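Side-chain contacts in putative isocitrate dehydrogenase, NAD-dependent (Methylococcus capsulatus, PDB 6LKY), which probably catalyses the NAD-dependent oxidative decarboxylation of isocitrate, with magnesium ion as the expected metal cofactor: residues G67-P72 / S79-L84; T83-L88 / L258-H263. The protein carries 1 engineered substitution. All blocks are in the same frame, centred on the assembly; numbering follows the deposited sequence. Where two conformers were deposited one is given.

Contact 1 of 2, residues G67-P72 / S79-L84; sequences GPLTTP and SVNVTL. With NAD (nicotinamide-adenine-dinucleotide), chain C; CIT (citric acid), chain E.
Asn81, Thr71 and Ser79 reach from the two segments toward one carboxylate oxygen of a citrate, a molecule probably taken from the crystallisation liquor. Asn81 ND2 makes a nearly straight bond, 2.9 Å to citrate O3 with an angle of 168° at the hydrogen, and Thr71 OG1 donates to the same O3 at 2.9 Å. Ser79 OG is also modelled as a donor to it, though at a distance too short to trust. Asn81 ND2 makes a second, weak bond across the contact, 3.3 Å to the carbonyl Leu69 O, while Lys66 NZ donates to Asn81 OD1 and so fixes which way round the amide lies. With an alanine here, citrate O3 is likely to lose one of its donors, Leu69 O its weak link to the helix, and Lys66 the amide acceptor. From this loop the nicotinamide ribose is gripped by the backbone of Thr71: Thr71 N donates to NAD O3D at 3.0 Å, and that ribose hydroxyl in turn donates to Thr71 O.

Helix-end bonds form a second group. Ser79 is the N-cap; its OG, swung away from the backbone N (chi1 171°), accepts from Val82 N at 3.2 Å. A water accepts a hydrogen bond from Val80 N at 2.7 Å and donates to Thr70 O and Thr71 OG1, which sews the first helical turn to the loop.

Apolar packing is modest. In the Leu69 conformer given, CD1 lies 3.7 Å from Val80 CG1. Separately, Leu69 CB makes a van der Waals contact with the polar Asn81 OD1.

The contact places the loop that leaves strand 63-66 against the start of helix 80-87. Asn176 and Ile177 of the second subunit pack on Thr71 and Ser79, so this corner of the pocket lies at the dimer interface.

Contact 2 of 2, residues T83-L88 / L258-H263; sequences TLRQAL and LFEAVH. Engineered in segment 83-88: Leu88 (natural residue Phe). With NAD (nicotinamide-adenine-dinucleotide), chain C.
Arg85 and Glu260 form a buried salt bridge, with NH2 2.8 Å from Glu260 OE2 and an angle of 162° at the hydrogen. The carboxylate oxygen sits at the edge of the guanidinium, nearly in its plane, and is met on its syn side. Because the two planes are turned 65° apart, this is a single-oxygen contact and not a flat two-pronged pairing. Arg85 gets there by running extended from CG to NE off the side of its helix, crossing Glu260 at about a right angle.

Beside this polar pair is a small apolar one: Leu84 CG meets Leu258 CD1 at 4.2 Å, and Ile58 of helix 52-61 also touches Leu84. Leu88, an engineered residue that is Phe in nature, packs on Ile58 and Arg59.

Further out, Asn251 steadies both partners, donating from ND2 to Glu260 OE2 and accepting a weak bond from Arg85 NE. Lys66 forms a salt bridge with Glu260 OE1, the oxygen that lies 3.0 Å from NAD O7N on the nicotinamide side. Arg85 NH2 also donates a hydrogen bond to O1 of the bound citrate.

Where the strand gives out, the His263 ring is sandwiched, Ala261 CB over one face and NAD N7A over the other, 3.2 Å above the plane and toward its rim. The nicotinamide and adenine parts of the cofactor thus both meet this short segment, as expected for the NAD cleft of an isocitrate and isopropylmalate dehydrogenase.

In the fold
From the N terminus, strand 63-66 runs out into the loop 67-72, and contact 1 closes a short turn-back of six residues onto the start of helix 80-87. The same helix then carries the chain into contact 2, which shares Thr83 and Leu84 with it and closes a far longer loop, about 170 residues, at strand 257-261. Neither contact encloses the other; they follow in series. In the large sheet strands 63-66 and 257-261 are parallel neighbours, so helix 80-87 is tied by contact 1 to the loop that follows one of these strands and by contact 2 to the other strand itself. Pro68 CB lies 3.7 Å from His263 O, and NAD touches both contacts.

Contact 1 of 2, residues G67-P72 / S79-L84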
loop_
_atom_site.group_PDB
_atom_site.type_symbol
_atom_site.label_atom_id
_atom_site.label_comp_id
_atom_site.label_asym_id
_atom_site.label_seq_id
_atom_site.Cartn_x
_atom_site.Cartn_y
_atom_site.Cartn_z
ATOM N N GLY A 67 -1.594 11.009 -22.020
ATOM C CA GLY A 67 -0.767 9.836 -21.858
ATOM C C GLY A 67 0.102 9.965 -20.617
ATOM O O GLY A 67 0.161 11.026 -19.989
ATOM N N PRO A 68 0.786 8.889 -20.236
ATOM C CA PRO A 68 1.607 8.929 -19.015
ATOM C C PRO A 68 2.762 9.905 -19.157
ATOM O O PRO A 68 3.368 10.024 -20.224
ATOM C CB PRO A 68 2.116 7.492 -18.882
ATOM C CG PRO A 68 2.104 6.964 -20.318
ATOM C CD PRO A 68 0.846 7.574 -20.899
ATOM N N LEU A 69 3.068 10.606 -18.067
ATOM C CA LEU A 69 4.148 11.581 -18.054
ATOM C C LEU A 69 5.227 11.122 -17.085
ATOM O O LEU A 69 4.929 10.787 -15.934
ATOM C CB LEU A 69 3.619 12.967 -17.679
ATOM C CG LEU A 69 2.619 13.519 -18.704
ATOM C CD1 LEU A 69 2.144 14.928 -18.337
ATOM C CD2 LEU A 69 3.252 13.516 -20.089
ATOM N N THR A 70 6.472 11.091 -17.562
ATOM C CA THR A 70 7.608 10.722 -16.713
ATOM C C THR A 70 7.865 11.792 -15.650
ATOM O O THR A 70 7.907 12.986 -15.961
ATOM C CB THR A 70 8.857 10.542 -17.584
ATOM O OG1 THR A 70 8.739 9.327 -18.334
ATOM C CG2 THR A 70 10.152 10.528 -16.739
ATOM N N THR A 71 8.049 11.371 -14.396
ATOM C CA THR A 71 8.539 12.260 -13.348
ATOM C C THR A 71 9.887 11.765 -12.840
ATOM O O THR A 71 9.990 10.600 -12.434
ATOM C CB THR A 71 7.529 12.342 -12.176
ATOM O OG1 THR A 71 6.267 12.803 -12.672
ATOM C CG2 THR A 71 8.030 13.282 -11.051
ATOM N N PRO A 72 10.926 12.603 -12.822
ATOM C CA PRO A 72 12.236 12.148 -12.328
ATOM C C PRO A 72 12.236 11.897 -10.822
ATOM O O PRO A 72 11.515 12.540 -10.049
ATOM C CB PRO A 72 13.194 13.292 -12.699
ATOM C CG PRO A 72 12.379 14.308 -13.467
ATOM C CD PRO A 72 10.929 14.011 -13.253
ATOM N N SER A 79 6.351 16.535 -10.569
ATOM C CA SER A 79 5.418 15.811 -11.431
ATOM C C SER A 79 4.499 16.763 -12.186
ATOM O O SER A 79 3.786 17.567 -11.579
ATOM C CB SER A 79 4.574 14.847 -10.588
ATOM O OG SER A 79 3.512 14.286 -11.358
ATOM N N VAL A 80 4.510 16.654 -13.515
ATOM C CA VAL A 80 3.559 17.411 -14.320
ATOM C C VAL A 80 2.139 16.891 -14.106
ATOM O O VAL A 80 1.170 17.657 -14.194
ATOM C CB VAL A 80 3.977 17.361 -15.805
ATOM C CG1 VAL A 80 3.001 18.168 -16.668
ATOM C CG2 VAL A 80 5.411 17.883 -15.961
ATOM N N ASN A 81 1.978 15.601 -13.817
ATOM C CA ASN A 81 0.644 15.085 -13.513
ATOM C C ASN A 81 0.046 15.818 -12.326
ATOM O O ASN A 81 -1.108 16.285 -12.366
ATOM C CB ASN A 81 0.720 13.583 -13.245
ATOM C CG ASN A 81 1.349 12.827 -14.407
ATOM O OD1 ASN A 81 0.835 12.871 -15.526
ATOM N ND2 ASN A 81 2.487 12.170 -14.158
ATOM N N VAL A 82 0.857 15.982 -11.279
ATOM C CA VAL A 82 0.393 16.626 -10.064
ATOM C C VAL A 82 0.166 18.107 -10.302
ATOM O O VAL A 82 -0.834 18.679 -9.834
ATOM C CB VAL A 82 1.397 16.364 -8.931
ATOM C CG1 VAL A 82 1.096 17.262 -7.731
ATOM C CG2 VAL A 82 1.369 14.870 -8.568
ATOM N N THR A 83 1.103 18.756 -11.010
ATOM C CA THR A 83 0.948 20.172 -11.337
ATOM C C THR A 83 -0.341 20.418 -12.112
ATOM O O THR A 83 -1.069 21.371 -11.823
ATOM C CB THR A 83 2.147 20.676 -12.130
ATOM O OG1 THR A 83 3.321 20.621 -11.313
ATOM C CG2 THR A 83 1.924 22.109 -12.575
ATOM N N LEU A 84 -0.633 19.578 -13.109
ATOM C CA LEU A 84 -1.884 19.711 -13.857
ATOM C C LEU A 84 -3.092 19.570 -12.932
ATOM O O LEU A 84 -3.991 20.419 -12.940
ATOM C CB LEU A 84 -1.934 18.665 -14.976
ATOM C CG LEU A 84 -1.709 19.017 -16.457
ATOM C CD1 LEU A 84 -1.279 20.454 -16.700
ATOM C CD2 LEU A 84 -0.718 18.061 -17.065
HETATM P PA NAD C . 5.103 2.125 -14.642
HETATM O O1A NAD C . 5.609 3.005 -15.759
HETATM O O2A NAD C . 3.608 2.176 -14.554
HETATM O O5B NAD C . 5.658 0.639 -14.854
HETATM C C5B NAD C . 5.377 -0.341 -13.858
HETATM C C4B NAD C . 5.364 -1.710 -14.508
HETATM O O4B NAD C . 4.116 -1.826 -15.221
HETATM C C3B NAD C . 6.507 -1.821 -15.510
HETATM O O3B NAD C . 7.101 -3.109 -15.453
HETATM C C2B NAD C . 5.818 -1.601 -16.848
HETATM O O2B NAD C . 6.460 -2.254 -17.955
HETATM C C1B NAD C . 4.394 -2.075 -16.598
HETATM N N9A NAD C . 3.591 -1.271 -17.508
HETATM C C8A NAD C . 2.799 -0.144 -16.981
HETATM N N7A NAD C . 2.033 0.171 -18.202
HETATM C C5A NAD C . 1.497 -1.128 -18.595
HETATM C C6A NAD C . 1.274 -1.202 -20.096
HETATM N N6A NAD C . 0.095 -0.391 -20.441
HETATM N N1A NAD C . 1.016 -2.610 -20.431
HETATM C C2A NAD C . 2.146 -3.519 -20.154
HETATM N N3A NAD C . 3.194 -2.857 -19.372
HETATM C C4A NAD C . 2.626 -2.077 -18.275
HETATM O O3 NAD C . 5.650 2.631 -13.220
HETATM P PN NAD C . 7.152 3.052 -12.879
HETATM O O1N NAD C . 8.187 2.280 -13.634
HETATM O O2N NAD C . 7.284 2.878 -11.374
HETATM O O5D NAD C . 7.287 4.606 -13.266
HETATM C C5D NAD C . 7.733 4.995 -14.575
HETATM C C4D NAD C . 7.474 6.482 -14.776
HETATM O O4D NAD C . 6.073 6.749 -14.971
HETATM C C3D NAD C . 7.931 7.294 -13.563
HETATM O O3D NAD C . 8.677 8.407 -14.046
HETATM C C2D NAD C . 6.626 7.755 -12.939
HETATM O O2D NAD C . 6.708 9.022 -12.289
HETATM C C1D NAD C . 5.689 7.855 -14.134
HETATM N N1N NAD C . 4.289 7.858 -13.640
HETATM C C2N NAD C . 3.321 8.341 -14.615
HETATM C C3N NAD C . 2.013 8.477 -13.869
HETATM C C7N NAD C . 0.997 9.381 -14.574
HETATM O O7N NAD C . -0.335 8.904 -14.431
HETATM N N7N NAD C . 1.367 9.617 -15.967
HETATM C C4N NAD C . 1.441 7.152 -13.391
HETATM C C5N NAD C . 2.481 6.295 -12.695
HETATM C C6N NAD C . 3.955 6.559 -13.012
HETATM C C1 CIT E . -0.181 8.745 -10.777
HETATM O O1 CIT E . -1.233 9.016 -11.386
HETATM O O2 CIT E . -0.158 7.721 -10.053
HETATM C C2 CIT E . 1.022 9.657 -10.912
HETATM C C3 CIT E . 1.927 9.593 -9.691
HETATM O O7 CIT E . 2.601 8.321 -9.669
HETATM C C4 CIT E . 2.951 10.713 -9.674
HETATM C C5 CIT E . 3.746 10.773 -10.947
HETATM O O3 CIT E . 3.748 11.825 -11.609
HETATM O O4 CIT E . 4.417 9.787 -11.328
HETATM C C6 CIT E . 1.123 9.735 -8.423
HETATM O O5 CIT E . 0.018 10.326 -8.477
HETATM O O6 CIT E . 1.562 9.270 -7.341
HETATM O O HOH W 1 5.614 14.443 -14.692
#

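Contact 2 of 2, residues T83-L88 / L258-H263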
loop_
_atom_site.group_PDB
_atom_site.type_symbol
_atom_site.label_atom_id
_atom_site.label_comp_id
_atom_site.label_asym_id
_atom_site.label_seq_id
_atom_site.Cartn_x
_atom_site.Cartn_y
_atom_site.Cartn_z
ATOM N N THR A 83 1.103 18.756 -11.010
ATOM C CA THR A 83 0.948 20.172 -11.337
ATOM C C THR A 83 -0.341 20.418 -12.112
ATOM O O THR A 83 -1.069 21.371 -11.823
ATOM C CB THR A 83 2.147 20.676 -12.130
ATOM O OG1 THR A 83 3.321 20.621 -11.313
ATOM C CG2 THR A 83 1.924 22.109 -12.575
ATOM N N LEU A 84 -0.633 19.578 -13.109
ATOM C CA LEU A 84 -1.884 19.711 -13.857
ATOM C C LEU A 84 -3.092 19.570 -12.932
ATOM O O LEU A 84 -3.991 20.419 -12.940
ATOM C CB LEU A 84 -1.934 18.665 -14.976
ATOM C CG LEU A 84 -1.709 19.017 -16.457
ATOM C CD1 LEU A 84 -1.279 20.454 -16.700
ATOM C CD2 LEU A 84 -0.718 18.061 -17.065
ATOM N N ARG A 85 -3.122 18.499 -12.118
ATOM C CA ARG A 85 -4.246 18.284 -11.204
ATOM C C ARG A 85 -4.476 19.497 -10.311
ATOM O O ARG A 85 -5.619 19.910 -10.088
ATOM C CB ARG A 85 -4.003 17.045 -10.332
ATOM C CG ARG A 85 -3.990 15.739 -11.072
ATOM C CD ARG A 85 -3.254 14.658 -10.305
ATOM N NE ARG A 85 -3.280 13.402 -11.061
ATOM C CZ ARG A 85 -2.486 12.364 -10.829
ATOM N NH1 ARG A 85 -1.588 12.417 -9.851
ATOM N NH2 ARG A 85 -2.587 11.275 -11.580
ATOM N N GLN A 86 -3.399 20.084 -9.798
ATOM C CA GLN A 86 -3.532 21.203 -8.866
ATOM C C GLN A 86 -3.852 22.518 -9.569
ATOM O O GLN A 86 -4.684 23.290 -9.082
ATOM C CB GLN A 86 -2.259 21.340 -8.038
ATOM C CG GLN A 86 -2.057 20.147 -7.113
ATOM C CD GLN A 86 -0.727 20.184 -6.382
ATOM O OE1 GLN A 86 0.193 20.894 -6.775
ATOM N NE2 GLN A 86 -0.617 19.397 -5.325
ATOM N N ALA A 87 -3.201 22.789 -10.706
ATOM C CA ALA A 87 -3.444 24.023 -11.454
ATOM C C ALA A 87 -4.872 24.084 -11.990
ATOM O O ALA A 87 -5.454 25.171 -12.090
ATOM C CB ALA A 87 -2.440 24.144 -12.605
ATOM N N LEU A 88 -5.462 22.934 -12.309
ATOM C CA LEU A 88 -6.824 22.878 -12.814
ATOM C C LEU A 88 -7.844 22.525 -11.738
ATOM O O LEU A 88 -9.018 22.347 -12.061
ATOM C CB LEU A 88 -6.911 21.874 -13.962
ATOM C CG LEU A 88 -6.017 22.238 -15.142
ATOM C CD1 LEU A 88 -5.753 21.008 -16.009
ATOM C CD2 LEU A 88 -6.681 23.351 -15.915
ATOM N N LEU A 258 -9.696 15.667 -16.767
ATOM C CA LEU A 258 -8.533 15.135 -17.463
ATOM C C LEU A 258 -8.503 13.622 -17.296
ATOM O O LEU A 258 -8.518 13.114 -16.169
ATOM C CB LEU A 258 -7.251 15.784 -16.928
ATOM C CG LEU A 258 -5.905 15.372 -17.549
ATOM C CD1 LEU A 258 -4.926 16.534 -17.499
ATOM C CD2 LEU A 258 -5.315 14.142 -16.847
ATOM N N PHE A 259 -8.429 12.897 -18.406
ATOM C CA PHE A 259 -8.581 11.449 -18.378
ATOM C C PHE A 259 -7.265 10.783 -18.756
ATOM O O PHE A 259 -6.548 11.276 -19.632
ATOM C CB PHE A 259 -9.740 11.027 -19.294
ATOM C CG PHE A 259 -11.034 11.660 -18.895
ATOM C CD1 PHE A 259 -11.349 12.940 -19.318
ATOM C CD2 PHE A 259 -11.889 11.015 -18.019
ATOM C CE1 PHE A 259 -12.517 13.547 -18.912
ATOM C CE2 PHE A 259 -13.061 11.615 -17.604
ATOM C CZ PHE A 259 -13.375 12.881 -18.040
ATOM N N GLU A 260 -6.922 9.688 -18.064
ATOM C CA GLU A 260 -5.603 9.104 -18.274
ATOM C C GLU A 260 -5.599 7.640 -17.860
ATOM O O GLU A 260 -6.465 7.181 -17.117
ATOM C CB GLU A 260 -4.536 9.859 -17.467
ATOM C CG GLU A 260 -4.800 9.783 -15.950
ATOM C CD GLU A 260 -3.733 10.492 -15.100
ATOM O OE1 GLU A 260 -2.575 10.616 -15.557
ATOM O OE2 GLU A 260 -4.057 10.922 -13.967
ATOM N N ALA A 261 -4.589 6.915 -18.336
ATOM C CA ALA A 261 -4.296 5.624 -17.731
ATOM C C ALA A 261 -3.726 5.820 -16.321
ATOM O O ALA A 261 -3.178 6.871 -15.973
ATOM C CB ALA A 261 -3.322 4.818 -18.599
ATOM N N VAL A 262 -3.877 4.781 -15.502
ATOM C CA VAL A 262 -3.307 4.784 -14.158
ATOM C C VAL A 262 -1.798 4.563 -14.199
ATOM O O VAL A 262 -1.058 5.076 -13.344
ATOM C CB VAL A 262 -4.032 3.714 -13.317
ATOM C CG1 VAL A 262 -3.206 3.299 -12.117
ATOM C CG2 VAL A 262 -5.431 4.207 -12.923
ATOM N N HIS A 263 -1.315 3.824 -15.194
ATOM C CA HIS A 263 0.077 3.420 -15.232
ATOM C C HIS A 263 0.962 4.575 -15.687
ATOM O O HIS A 263 0.486 5.642 -16.096
ATOM C CB HIS A 263 0.250 2.196 -16.138
ATOM C CG HIS A 263 -0.108 2.436 -17.576
ATOM N ND1 HIS A 263 0.604 3.294 -18.394
ATOM C CD2 HIS A 263 -1.080 1.900 -18.352
ATOM C CE1 HIS A 263 0.067 3.294 -19.602
ATOM N NE2 HIS A 263 -0.952 2.450 -19.606
HETATM P PA NAD C . 5.103 2.125 -14.642
HETATM O O1A NAD C . 5.609 3.005 -15.759
HETATM O O2A NAD C . 3.608 2.176 -14.554
HETATM O O5B NAD C . 5.658 0.639 -14.854
HETATM C C5B NAD C . 5.377 -0.341 -13.858
HETATM C C4B NAD C . 5.364 -1.710 -14.508
HETATM O O4B NAD C . 4.116 -1.826 -15.221
HETATM C C3B NAD C . 6.507 -1.821 -15.510
HETATM O O3B NAD C . 7.101 -3.109 -15.453
HETATM C C2B NAD C . 5.818 -1.601 -16.848
HETATM O O2B NAD C . 6.460 -2.254 -17.955
HETATM C C1B NAD C . 4.394 -2.075 -16.598
HETATM N N9A NAD C . 3.591 -1.271 -17.508
HETATM C C8A NAD C . 2.799 -0.144 -16.981
HETATM N N7A NAD C . 2.033 0.171 -18.202
HETATM C C5A NAD C . 1.497 -1.128 -18.595
HETATM C C6A NAD C . 1.274 -1.202 -20.096
HETATM N N6A NAD C . 0.095 -0.391 -20.441
HETATM N N1A NAD C . 1.016 -2.610 -20.431
HETATM C C2A NAD C . 2.146 -3.519 -20.154
HETATM N N3A NAD C . 3.194 -2.857 -19.372
HETATM C C4A NAD C . 2.626 -2.077 -18.275
HETATM O O3 NAD C . 5.650 2.631 -13.220
HETATM P PN NAD C . 7.152 3.052 -12.879
HETATM O O1N NAD C . 8.187 2.280 -13.634
HETATM O O2N NAD C . 7.284 2.878 -11.374
HETATM O O5D NAD C . 7.287 4.606 -13.266
HETATM C C5D NAD C . 7.733 4.995 -14.575
HETATM C C4D NAD C . 7.474 6.482 -14.776
HETATM O O4D NAD C . 6.073 6.749 -14.971
HETATM C C3D NAD C . 7.931 7.294 -13.563
HETATM O O3D NAD C . 8.677 8.407 -14.046
HETATM C C2D NAD C . 6.626 7.755 -12.939
HETATM O O2D NAD C . 6.708 9.022 -12.289
HETATM C C1D NAD C . 5.689 7.855 -14.134
HETATM N N1N NAD C . 4.289 7.858 -13.640
HETATM C C2N NAD C . 3.321 8.341 -14.615
HETATM C C3N NAD C . 2.013 8.477 -13.869
HETATM C C7N NAD C . 0.997 9.381 -14.574
HETATM O O7N NAD C . -0.335 8.904 -14.431
HETATM N N7N NAD C . 1.367 9.617 -15.967
HETATM C C4N NAD C . 1.441 7.152 -13.391
HETATM C C5N NAD C . 2.481 6.295 -12.695
HETATM C C6N NAD C . 3.955 6.559 -13.012
#